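Local coordinates for putative transcriptional regulator (Bacillus cytotoxicus NVH 391-98, PDB 3K4H), which probably regulates transcription as a LacI-family DNA-binding protein, with a periplasmic-binding-protein-like core that binds a glucose-containing glycan, possibly as its effector, at residues G12-S17 against I73-S78. Sequence-based numbering, arbitrary orientation.
Sequences GLVMPS and IILLYS. With GLC (alpha-D-glucopyranose), chain C.
Val14 packs against Ile73 and Leu75 of the neighbouring strand and against Tyr77 just beyond its end. Its CB rests 3.6 Å from CD2 of Leu75, and the two side chains run side by side. CG1, set anti to the backbone N (chi1 -179°), reaches Leu75 CD2 and the Tyr77 ring at CE1. CG2 turns back to Ile73 CG2. The backbone of Val14 is bonded both ways: its N donates to Ile74 O at 3.1 Å, and its O accepts from Leu76 N at 2.9 Å. Gly12 O accepts a hydrogen bond from Ile74 N. These are neighbouring parallel strands of the N-terminal Rossmann-like subdomain in a LacI-type sugar-binding core. Helix 54-66 covers the Val14 and Ile73 face. Helix 27-41 packs on Ile74, on the face that also bears Leu13, and on Leu76 just past the strand. There, Leu76 CD2 sits 3.7 Å from both Leu13 CB and CE of selenomethionine Met15. Beyond the strands, the Tyr77 ring lies against Pro16, whose CA stands over the ring centre, 3.9 Å from the centroid, in a CH-pi contact. Val14 O lies at the ring edge, in its plane. The loop after strand 72-75 enters the sugar pocket, where Leu76 O accepts a 2.8 Å hydrogen bond from glucose O2.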
loop_
_atom_site.group_PDB
_atom_site.type_symbol
_atom_site.label_atom_id
_atom_site.label_comp_id
_atom_site.label_asym_id
_atom_site.label_seq_id
_atom_site.Cartn_x
_atom_site.Cartn_y
_atom_site.Cartn_z
ATOM N N GLY A 12 -2.374 6.314 -24.678
ATOM C CA GLY A 12 -3.713 5.830 -24.832
ATOM C C GLY A 12 -4.394 5.670 -23.504
ATOM O O GLY A 12 -3.778 5.288 -22.497
ATOM N N LEU A 13 -5.687 5.961 -23.507
ATOM C CA LEU A 13 -6.469 5.825 -22.313
ATOM C C LEU A 13 -7.524 4.796 -22.585
ATOM O O LEU A 13 -8.151 4.823 -23.647
ATOM C CB LEU A 13 -7.107 7.155 -21.948
ATOM C CG LEU A 13 -6.223 8.386 -21.903
ATOM C CD1 LEU A 13 -7.076 9.582 -21.536
ATOM C CD2 LEU A 13 -5.033 8.240 -20.932
ATOM N N VAL A 14 -7.719 3.888 -21.639
ATOM C CA VAL A 14 -8.763 2.903 -21.772
ATOM C C VAL A 14 -9.709 2.980 -20.592
ATOM O O VAL A 14 -9.299 2.918 -19.428
ATOM C CB VAL A 14 -8.195 1.486 -21.942
ATOM C CG1 VAL A 14 -9.301 0.477 -22.103
ATOM C CG2 VAL A 14 -7.287 1.429 -23.139
HETATM N N MSE A 15 -10.988 3.141 -20.920
HETATM C CA MSE A 15 -12.050 3.117 -19.948
HETATM C C MSE A 15 -12.607 1.716 -19.646
HETATM O O MSE A 15 -12.332 0.762 -20.367
HETATM C CB MSE A 15 -13.146 4.023 -20.433
HETATM C CG MSE A 15 -13.220 5.273 -19.632
HETATM SE SE MSE A 15 -12.418 6.879 -20.428
HETATM C CE MSE A 15 -11.400 7.327 -18.835
ATOM N N PRO A 16 -13.388 1.578 -18.574
ATOM C CA PRO A 16 -14.093 0.319 -18.351
ATOM C C PRO A 16 -15.306 0.172 -19.252
ATOM O O PRO A 16 -15.858 -0.913 -19.338
ATOM C CB PRO A 16 -14.544 0.399 -16.907
ATOM C CG PRO A 16 -13.955 1.607 -16.358
ATOM C CD PRO A 16 -13.531 2.487 -17.425
ATOM N N SER A 17 -15.689 1.242 -19.939
ATOM C CA SER A 17 -16.872 1.257 -20.794
ATOM C C SER A 17 -16.913 2.555 -21.622
ATOM O O SER A 17 -15.982 3.370 -21.564
ATOM C CB SER A 17 -18.153 1.085 -19.955
ATOM O OG SER A 17 -19.288 0.935 -20.786
ATOM N N ILE A 73 -0.028 2.943 -22.868
ATOM C CA ILE A 73 -1.466 2.935 -22.575
ATOM C C ILE A 73 -1.680 2.980 -21.083
ATOM O O ILE A 73 -0.996 2.258 -20.347
ATOM C CB ILE A 73 -2.127 1.665 -23.120
ATOM C CG1 ILE A 73 -2.185 1.691 -24.653
ATOM C CG2 ILE A 73 -3.494 1.482 -22.541
ATOM C CD1 ILE A 73 -2.783 0.439 -25.294
ATOM N N ILE A 74 -2.600 3.830 -20.621
ATOM C CA ILE A 74 -2.996 3.834 -19.212
ATOM C C ILE A 74 -4.336 3.188 -19.135
ATOM O O ILE A 74 -5.236 3.596 -19.833
ATOM C CB ILE A 74 -3.168 5.251 -18.677
ATOM C CG1 ILE A 74 -1.924 6.076 -18.908
ATOM C CG2 ILE A 74 -3.445 5.242 -17.192
ATOM C CD1 ILE A 74 -2.012 7.485 -18.371
ATOM N N LEU A 75 -4.494 2.176 -18.301
ATOM C CA LEU A 75 -5.828 1.609 -18.072
ATOM C C LEU A 75 -6.445 2.320 -16.875
ATOM O O LEU A 75 -5.865 2.312 -15.774
ATOM C CB LEU A 75 -5.722 0.114 -17.803
ATOM C CG LEU A 75 -5.643 -0.816 -19.007
ATOM C CD1 LEU A 75 -5.150 -2.160 -18.600
ATOM C CD2 LEU A 75 -7.031 -0.983 -19.586
ATOM N N LEU A 76 -7.591 2.961 -17.081
ATOM C CA LEU A 76 -8.201 3.776 -16.018
ATOM C C LEU A 76 -9.018 2.953 -15.044
ATOM O O LEU A 76 -9.793 3.486 -14.245
ATOM C CB LEU A 76 -9.061 4.887 -16.594
ATOM C CG LEU A 76 -8.320 6.106 -17.113
ATOM C CD1 LEU A 76 -7.052 6.195 -16.351
ATOM C CD2 LEU A 76 -8.003 5.986 -18.591
ATOM N N TYR A 77 -8.843 1.649 -15.118
ATOM C CA TYR A 77 -9.641 0.748 -14.337
ATOM C C TYR A 77 -8.870 -0.568 -14.143
ATOM O O TYR A 77 -7.837 -0.777 -14.799
ATOM C CB TYR A 77 -10.958 0.489 -15.047
ATOM C CG TYR A 77 -10.799 -0.399 -16.240
ATOM C CD1 TYR A 77 -10.332 0.108 -17.444
ATOM C CD2 TYR A 77 -11.094 -1.750 -16.156
ATOM C CE1 TYR A 77 -10.180 -0.707 -18.547
ATOM C CE2 TYR A 77 -10.945 -2.584 -17.250
ATOM C CZ TYR A 77 -10.487 -2.055 -18.446
ATOM O OH TYR A 77 -10.327 -2.870 -19.534
ATOM N N SER A 78 -9.373 -1.424 -13.244
ATOM C CA SER A 78 -8.793 -2.723 -13.007
ATOM C C SER A 78 -9.829 -3.791 -12.768
ATOM O O SER A 78 -10.421 -3.898 -11.692
ATOM C CB SER A 78 -7.823 -2.691 -11.852
ATOM O OG SER A 78 -7.432 -4.012 -11.553
HETATM C C1 GLC C . -10.345 4.073 -10.073
HETATM C C2 GLC C . -9.749 2.892 -10.811
HETATM C C3 GLC C . -9.540 1.795 -9.782
HETATM C C4 GLC C . -8.612 2.280 -8.652
HETATM C C5 GLC C . -9.122 3.575 -8.064
HETATM C C6 GLC C . -8.100 4.102 -7.087
HETATM O O2 GLC C . -10.662 2.469 -11.797
HETATM O O3 GLC C . -9.096 0.654 -10.482
HETATM O O4 GLC C . -8.651 1.429 -7.551
HETATM O O5 GLC C . -9.429 4.521 -9.081
HETATM O O6 GLC C . -8.667 3.949 -5.814
#